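Local coordinates for protein endo-alpha-mannosidase (Bacteroides thetaiotaomicron, PDB 4ACY) that acts as a family GH99 endo-alpha-mannosidase, a TIM-barrel glycoside hydrolase that cleaves internal alpha-mannosidic linkages and is probably used in processing mannose-containing glycans, at residues E202-K205 / L206-G210; S232-P235 / D236-T239; N157-P161 / Q162-E166; K219-G222 / L223-G226. All blocks are in the same frame, centred on the assembly; numbering follows the deposited sequence.

Interaction 1. Residues E202-K205 / L206-G210; sequences EWAK and LFAAG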
# COMPACT_ATOMS: atom_id res chain seq x y z
N GLU A 202 19.97 -2.43 -14.25
CA GLU A 202 20.31 -1.43 -13.26
C GLU A 202 19.99 -1.91 -11.84
O GLU A 202 20.81 -1.72 -10.93
CB GLU A 202 19.61 -0.10 -13.55
CG GLU A 202 20.04 0.57 -14.88
CD GLU A 202 21.54 0.58 -15.07
OE1 GLU A 202 22.25 1.08 -14.18
OE2 GLU A 202 22.00 0.09 -16.13
N TRP A 203 18.83 -2.54 -11.66
CA TRP A 203 18.48 -3.15 -10.36
C TRP A 203 19.51 -4.20 -9.95
O TRP A 203 19.84 -4.32 -8.77
CB TRP A 203 17.10 -3.81 -10.40
CG TRP A 203 15.94 -2.86 -10.34
CD1 TRP A 203 14.92 -2.75 -11.26
CD2 TRP A 203 15.65 -1.90 -9.31
NE1 TRP A 203 14.02 -1.79 -10.86
CE2 TRP A 203 14.44 -1.25 -9.67
CE3 TRP A 203 16.29 -1.53 -8.12
CZ2 TRP A 203 13.87 -0.25 -8.88
CZ3 TRP A 203 15.72 -0.53 -7.34
CH2 TRP A 203 14.53 0.11 -7.73
N ALA A 204 20.01 -4.97 -10.92
CA ALA A 204 20.97 -6.05 -10.65
C ALA A 204 22.24 -5.55 -9.97
O ALA A 204 22.85 -6.27 -9.18
CB ALA A 204 21.29 -6.82 -11.93
N LYS A 205 22.63 -4.31 -10.25
CA LYS A 205 23.79 -3.69 -9.59
C LYS A 205 23.60 -3.61 -8.08
O LYS A 205 24.56 -3.63 -7.31
CB LYS A 205 24.05 -2.30 -10.16
CG LYS A 205 24.49 -2.32 -11.61
CD LYS A 205 24.56 -0.93 -12.18
CE LYS A 205 25.21 -0.95 -13.55
NZ LYS A 205 25.15 0.42 -14.14
N LEU A 206 22.34 -3.48 -7.67
CA LEU A 206 21.96 -3.36 -6.28
C LEU A 206 21.59 -4.71 -5.65
O LEU A 206 21.88 -4.94 -4.47
CB LEU A 206 20.77 -2.37 -6.16
CG LEU A 206 20.25 -2.09 -4.76
CD1 LEU A 206 21.34 -1.41 -3.96
CD2 LEU A 206 18.99 -1.20 -4.82
N PHE A 207 20.97 -5.60 -6.43
CA PHE A 207 20.36 -6.81 -5.88
C PHE A 207 21.04 -8.14 -6.24
O PHE A 207 20.74 -9.17 -5.64
CB PHE A 207 18.87 -6.89 -6.25
CG PHE A 207 18.02 -5.78 -5.67
CD1 PHE A 207 18.21 -5.33 -4.37
CD2 PHE A 207 17.00 -5.22 -6.44
CE1 PHE A 207 17.41 -4.31 -3.84
CE2 PHE A 207 16.19 -4.20 -5.91
CZ PHE A 207 16.41 -3.75 -4.62
N ALA A 208 21.92 -8.14 -7.25
CA ALA A 208 22.73 -9.34 -7.53
C ALA A 208 23.83 -9.47 -6.48
O ALA A 208 24.36 -8.47 -6.01
CB ALA A 208 23.33 -9.28 -8.93
N ALA A 209 24.17 -10.70 -6.12
CA ALA A 209 25.24 -10.95 -5.14
C ALA A 209 26.52 -10.21 -5.53
O ALA A 209 27.15 -9.55 -4.70
CB ALA A 209 25.49 -12.45 -4.99
N GLY A 210 26.89 -10.30 -6.80
CA GLY A 210 28.11 -9.64 -7.30
C GLY A 210 27.94 -8.20 -7.74
O GLY A 210 28.90 -7.58 -8.21

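Interaction 2. Residues S232-P235 / D236-T239; sequences SELP and DIET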
# COMPACT_ATOMS: atom_id res chain seq x y z
N SER A 232 3.81 -12.00 -18.24
CA SER A 232 4.85 -12.20 -19.27
C SER A 232 6.14 -11.44 -18.98
O SER A 232 7.18 -11.71 -19.61
CB SER A 232 4.32 -11.87 -20.67
OG SER A 232 4.12 -10.47 -20.80
N GLU A 233 6.10 -10.50 -18.04
CA GLU A 233 7.29 -9.75 -17.66
C GLU A 233 7.90 -10.24 -16.33
O GLU A 233 8.86 -9.65 -15.82
CB GLU A 233 7.00 -8.24 -17.61
CG GLU A 233 6.78 -7.63 -18.98
CD GLU A 233 6.45 -6.15 -18.94
OE1 GLU A 233 6.31 -5.55 -17.85
OE2 GLU A 233 6.31 -5.57 -20.04
N LEU A 234 7.36 -11.33 -15.80
CA LEU A 234 7.91 -11.92 -14.57
C LEU A 234 9.41 -12.26 -14.64
O LEU A 234 10.12 -12.12 -13.64
CB LEU A 234 7.07 -13.13 -14.12
CG LEU A 234 5.69 -12.82 -13.52
CD1 LEU A 234 4.97 -14.10 -13.14
CD2 LEU A 234 5.81 -11.91 -12.30
N PRO A 235 9.93 -12.67 -15.82
CA PRO A 235 11.39 -12.86 -15.91
C PRO A 235 12.21 -11.63 -15.54
O PRO A 235 13.37 -11.78 -15.11
CB PRO A 235 11.60 -13.21 -17.40
CG PRO A 235 10.35 -13.90 -17.78
CD PRO A 235 9.24 -13.20 -17.02
N ASP A 236 11.64 -10.43 -15.68
CA ASP A 236 12.36 -9.21 -15.30
C ASP A 236 12.63 -9.19 -13.80
O ASP A 236 13.62 -8.61 -13.37
CB ASP A 236 11.61 -7.93 -15.70
CG ASP A 236 11.50 -7.75 -17.20
OD1 ASP A 236 12.24 -8.42 -17.95
OD2 ASP A 236 10.64 -6.94 -17.63
N ILE A 237 11.75 -9.80 -13.02
CA ILE A 237 11.96 -9.92 -11.57
C ILE A 237 13.25 -10.70 -11.31
O ILE A 237 14.06 -10.33 -10.46
CB ILE A 237 10.76 -10.58 -10.83
CG1 ILE A 237 9.48 -9.73 -10.98
CG2 ILE A 237 11.10 -10.87 -9.36
CD1 ILE A 237 9.60 -8.27 -10.48
N GLU A 238 13.45 -11.77 -12.08
CA GLU A 238 14.61 -12.63 -11.94
C GLU A 238 15.89 -11.93 -12.41
O GLU A 238 16.92 -11.98 -11.73
CB GLU A 238 14.36 -13.96 -12.67
CG GLU A 238 15.55 -14.90 -12.67
CD GLU A 238 15.17 -16.38 -12.63
OE1 GLU A 238 14.11 -16.77 -13.17
OE2 GLU A 238 15.97 -17.15 -12.06
N THR A 239 15.82 -11.26 -13.56
CA THR A 239 16.95 -10.51 -14.08
C THR A 239 17.36 -9.37 -13.15
O THR A 239 18.55 -9.06 -13.00
CB THR A 239 16.64 -9.95 -15.48
OG1 THR A 239 16.25 -11.03 -16.33
CG2 THR A 239 17.85 -9.24 -16.07

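Interaction 3. Residues N157-P161 / Q162-E166; sequences NGRSP and QTVRE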
# COMPACT_ATOMS: atom_id res chain seq x y z
N ASN A 157 11.68 11.80 -6.64
CA ASN A 157 12.55 12.50 -7.57
C ASN A 157 13.98 11.96 -7.46
O ASN A 157 14.53 11.85 -6.36
CB ASN A 157 12.49 14.02 -7.35
CG ASN A 157 11.39 14.70 -8.16
OD1 ASN A 157 10.92 15.78 -7.81
ND2 ASN A 157 10.97 14.07 -9.26
N GLY A 158 14.54 11.59 -8.61
CA GLY A 158 15.93 11.10 -8.71
C GLY A 158 16.12 9.65 -8.27
O GLY A 158 17.25 9.21 -8.02
N ARG A 159 15.02 8.91 -8.15
CA ARG A 159 15.12 7.51 -7.78
C ARG A 159 15.95 6.71 -8.78
O ARG A 159 15.74 6.78 -10.00
CB ARG A 159 13.74 6.86 -7.60
CG ARG A 159 13.83 5.47 -6.99
CD ARG A 159 12.44 4.90 -6.63
NE ARG A 159 11.74 4.47 -7.84
CZ ARG A 159 10.61 3.77 -7.85
NH1 ARG A 159 10.01 3.41 -6.71
NH2 ARG A 159 10.08 3.42 -9.02
N SER A 160 16.90 5.96 -8.24
CA SER A 160 17.85 5.17 -9.01
C SER A 160 18.34 4.03 -8.11
O SER A 160 18.13 4.09 -6.90
CB SER A 160 19.04 6.04 -9.43
OG SER A 160 19.79 6.43 -8.29
N PRO A 161 19.01 3.01 -8.69
CA PRO A 161 19.60 2.01 -7.79
C PRO A 161 20.41 2.63 -6.64
O PRO A 161 20.28 2.19 -5.50
CB PRO A 161 20.46 1.18 -8.74
CG PRO A 161 19.67 1.20 -10.03
CD PRO A 161 19.11 2.60 -10.10
N GLN A 162 21.22 3.64 -6.94
CA GLN A 162 22.04 4.30 -5.92
C GLN A 162 21.22 5.02 -4.85
O GLN A 162 21.50 4.89 -3.67
CB GLN A 162 23.07 5.27 -6.54
CG GLN A 162 23.96 6.00 -5.51
CD GLN A 162 24.74 5.04 -4.59
OE1 GLN A 162 25.27 4.01 -5.03
NE2 GLN A 162 24.81 5.39 -3.31
N THR A 163 20.19 5.76 -5.25
CA THR A 163 19.43 6.51 -4.25
C THR A 163 18.48 5.57 -3.48
O THR A 163 18.18 5.79 -2.31
CB THR A 163 18.68 7.72 -4.84
OG1 THR A 163 17.76 7.29 -5.83
CG2 THR A 163 19.68 8.72 -5.47
N VAL A 164 18.05 4.49 -4.13
CA VAL A 164 17.30 3.45 -3.41
C VAL A 164 18.21 2.83 -2.34
O VAL A 164 17.80 2.67 -1.19
CB VAL A 164 16.68 2.40 -4.35
CG1 VAL A 164 16.11 1.19 -3.58
CG2 VAL A 164 15.58 3.04 -5.21
N ARG A 165 19.46 2.52 -2.69
CA ARG A 165 20.42 2.02 -1.70
C ARG A 165 20.52 2.95 -0.51
O ARG A 165 20.45 2.51 0.63
CB ARG A 165 21.82 1.78 -2.31
CG ARG A 165 22.68 0.86 -1.42
CD ARG A 165 24.09 0.71 -1.97
NE ARG A 165 24.76 -0.52 -1.49
CZ ARG A 165 25.27 -0.70 -0.27
NH1 ARG A 165 25.21 0.25 0.65
NH2 ARG A 165 25.84 -1.86 0.03
N GLU A 166 20.64 4.25 -0.78
CA GLU A 166 20.79 5.23 0.29
C GLU A 166 19.57 5.24 1.20
O GLU A 166 19.68 5.43 2.42
CB GLU A 166 21.03 6.63 -0.28
CG GLU A 166 22.34 6.76 -1.07
CD GLU A 166 22.41 8.04 -1.91
OE1 GLU A 166 21.48 8.87 -1.85
OE2 GLU A 166 23.40 8.21 -2.64

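Interaction 4. Residues K219-G222 / L223-G226; sequences KYDG and LFIG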
# COMPACT_ATOMS: atom_id res chain seq x y z
N LYS A 219 24.45 -5.68 6.04
CA LYS A 219 23.42 -5.46 7.03
C LYS A 219 22.16 -4.83 6.40
O LYS A 219 21.15 -4.67 7.09
CB LYS A 219 23.94 -4.55 8.14
CG LYS A 219 24.08 -3.09 7.72
CD LYS A 219 24.48 -2.19 8.89
CE LYS A 219 23.31 -1.96 9.85
NZ LYS A 219 23.70 -0.93 10.86
N TYR A 220 22.26 -4.47 5.12
CA TYR A 220 21.16 -3.81 4.38
C TYR A 220 20.40 -4.77 3.47
O TYR A 220 19.59 -4.36 2.61
CB TYR A 220 21.70 -2.60 3.60
CG TYR A 220 22.34 -1.61 4.53
CD1 TYR A 220 21.60 -1.00 5.54
CD2 TYR A 220 23.70 -1.32 4.43
CE1 TYR A 220 22.19 -0.11 6.43
CE2 TYR A 220 24.30 -0.43 5.32
CZ TYR A 220 23.54 0.17 6.31
OH TYR A 220 24.13 1.06 7.18
N ASP A 221 20.65 -6.07 3.66
CA ASP A 221 19.99 -7.07 2.85
C ASP A 221 18.54 -7.24 3.33
O ASP A 221 18.18 -6.79 4.42
CB ASP A 221 20.74 -8.42 2.92
CG ASP A 221 20.54 -9.27 1.69
OD1 ASP A 221 19.64 -8.96 0.88
OD2 ASP A 221 21.28 -10.25 1.51
N GLY A 222 17.73 -7.89 2.52
CA GLY A 222 16.34 -8.13 2.89
C GLY A 222 15.61 -8.73 1.71
O GLY A 222 16.22 -9.35 0.85
N LEU A 223 14.30 -8.57 1.71
CA LEU A 223 13.47 -9.10 0.66
C LEU A 223 12.91 -7.90 -0.09
O LEU A 223 12.21 -7.07 0.47
CB LEU A 223 12.33 -9.93 1.25
CG LEU A 223 12.71 -11.25 1.94
CD1 LEU A 223 11.55 -11.72 2.80
CD2 LEU A 223 13.14 -12.34 0.95
N PHE A 224 13.27 -7.82 -1.36
CA PHE A 224 12.89 -6.70 -2.20
C PHE A 224 11.88 -7.16 -3.23
O PHE A 224 12.13 -8.07 -4.02
CB PHE A 224 14.14 -6.10 -2.82
CG PHE A 224 15.14 -5.67 -1.79
CD1 PHE A 224 14.97 -4.47 -1.11
CD2 PHE A 224 16.21 -6.51 -1.44
CE1 PHE A 224 15.87 -4.09 -0.11
CE2 PHE A 224 17.12 -6.13 -0.46
CZ PHE A 224 16.95 -4.92 0.20
N ILE A 225 10.73 -6.50 -3.21
CA ILE A 225 9.55 -6.94 -3.91
C ILE A 225 9.18 -5.90 -4.95
O ILE A 225 8.76 -4.78 -4.61
CB ILE A 225 8.35 -7.14 -2.91
CG1 ILE A 225 8.75 -8.04 -1.71
CG2 ILE A 225 7.10 -7.64 -3.63
CD1 ILE A 225 9.16 -9.49 -2.08
N GLY A 226 9.33 -6.26 -6.23
CA GLY A 226 9.03 -5.33 -7.33
C GLY A 226 7.59 -5.39 -7.82
O GLY A 226 6.91 -6.40 -7.67

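Interaction 1. Residues E202-K205 / L206-G210
W203 O takes two backbone bonds at once, from L206 N and F207 N, each 2.9 Å long. F207 N comes in within the carbonyl plane, whereas L206 N stands 52° above it, so the two donors share the oxygen without competing for the same direction. A208 N closes the last turn onto A204 O at 2.8 Å, although helical backbone angles end at F207. Slightly earlier in the helix, the salt bridge from K205 NZ to E202 OE1, 3.0 Å, meets the carboxylate on its syn side; the lysine chain runs extended beyond CG to get there. All this is the C-terminal end of helix 200-207, the helix of a beta-alpha-beta unit that leads from barrel strand 189-192 to strand 223-227. Its apolar side carries W203 and F207, which run alongside each other in one direction. Their planes differ by only 11°, but they are offset so that little of one ring lies over the other, and the touch is W203 CE3 against F207 CE2 at 3.5 Å. L206, with CG anti to the backbone N (chi1 -179°), brings CD2 to the edge of the indole at W203 CZ3, 4.2 Å away. W203 NE1 is satisfied by S195 O, while F207 goes on to stack on F224. At the helix end A208 CB rests on A204 O, 3.1 Å away.

Interaction 2. Residues S232-P235 / D236-T239
D236 reaches back over the turn to E233, and its side chain can be followed outward from the helix. CB sits 3.2 Å from E233 O, the same oxygen that receives D236 N at 2.9 Å. CG follows close to that oxygen because it lies beside its own backbone N, anti to the carbonyl carbon (chi1 -66°). At the tip OD2 comes to 3.9 Å from E233 CB and is about as far from E233 CG, so the carboxylate meets the methylenes of the glutamate. The two acid groups do not touch: E233 OE1 and D236 OD2 are 4.6 Å apart, their planes turned by 34°. Two like charges at this spacing would be expected to disfavour each other mildly. Here, after barrel strand 223-227, the chain enters the short helix that ends at T239. I237 N bonds to L234 O at 2.9 Å from well above the carbonyl plane, the bent geometry of a tight turn. Further on, T239 N reaches P235 O almost straight, with an N-H...O angle of 166° and in the carbonyl plane. Inward, L234 CD2 and I237 CG1 make a loose apolar touch of 4.5 Å, and both side chains pack on F245 of the next barrel strand. E238 CB rests near P235 O, while its OE1 is bound by H273 ND1.

Interaction 3. Residues N157-P161 / Q162-E166
S160 and T163 exchange bonds in both directions, side chain of each to backbone N of the other, which makes a capping box at the N-terminus of helix 161-175. T163 N reaches S160 OG at 3.1 Å, nearly straight at 162°, and S160 N gives its hydrogen to T163 OG1 at 2.9 Å with a more bent angle of 132°. Both hydroxyls are folded in over their own backbone, flanked by its N and its carbonyl carbon, and this places each oxygen beside the partner's N-H. The box ties the loop after barrel strand 148-153 to the first turn of the helix, where P161 follows the cap. Regular helix bonds begin at once: V164 N meets S160 O at 2.8 Å nearly along the C=O axis, and R165 N meets P161 O at 2.9 Å. Next to the cap, R159 and V164 run alongside in one direction, R159 CG touching V164 CG2 at 3.5 Å. The arginine then bends at chi3 and sends its guanidinium to Y193 O, whereas R165 runs out extended to I213 O and S214 O. V164 faces the neighbouring helix 200-207 through W203 and L206. On the outer side Q162 NE2 donates to E166 OE2 at 3.2 Å, in the plane of its own amide, meeting the carboxylate on the anti side.

Interaction 4. Residues K219-G222 / L223-G226
F224 turns its ring back onto the loop that precedes it, and that is the tight part of the contact. F224 CE2 lies 3.5 Å from G222 N, and at the ring edge Y220 O comes to 3.6 Å from F224 CZ, in the plane of the ring. F224 CG stands beside its backbone N (chi1 -57°), which swings the phenyl along the incoming chain rather than across the strand. G222 is nearly fully extended here, and a CB on it would crowd the next peptide N, that of L223. The carboxylate of D221 adds OD1 at the ring edge, 4.0 Å from F224 CE2, nearly coplanar with the phenyl at 14°. OD1 also accepts from G222 N at 2.7 Å and forms a salt bridge with R216, while OD2 is held by N217 N. This is the lead into barrel strand 223-227, where the F224 ring also meets that of F190. Looser is the outer end. K219 is exposed, and the phenol of Y220 leads away from the strand, its CB still 6.3 Å from F224 CZ; it packs on helix 161-175 and bonds through OH to D173. Within the loop, K219 CG lies over the centre of the Y220 ring. Y220 O is buried against the phenyl edge with no hydrogen-bonding partner in the model. The slightly positive C-H rim of F224 probably offsets this in part.

How the interactions relate
Along the chain the order is interaction 3, 1, 4, 2, all in the strands, helices and loops of the (beta/alpha)8 barrel. Interaction 3 opens helix 161-175, interaction 1 closes helix 200-207, interaction 4 leads into strand 223-227 and interaction 2 starts helix 235-239. Interaction 1 is the hub: its centre lies about 11 Å from that of interaction 4, 13 Å from interaction 3 and 14 Å from interaction 2, and it touches all three. F207 CE1 meets F224 CG at 3.3 Å, L206 packs on P161, V164 and R165, and A204 CB reaches T239 O. Interactions 2 and 3, centres about 21 Å apart, do not touch. Neighbouring elements of the barrel thus meet through helix 200-207.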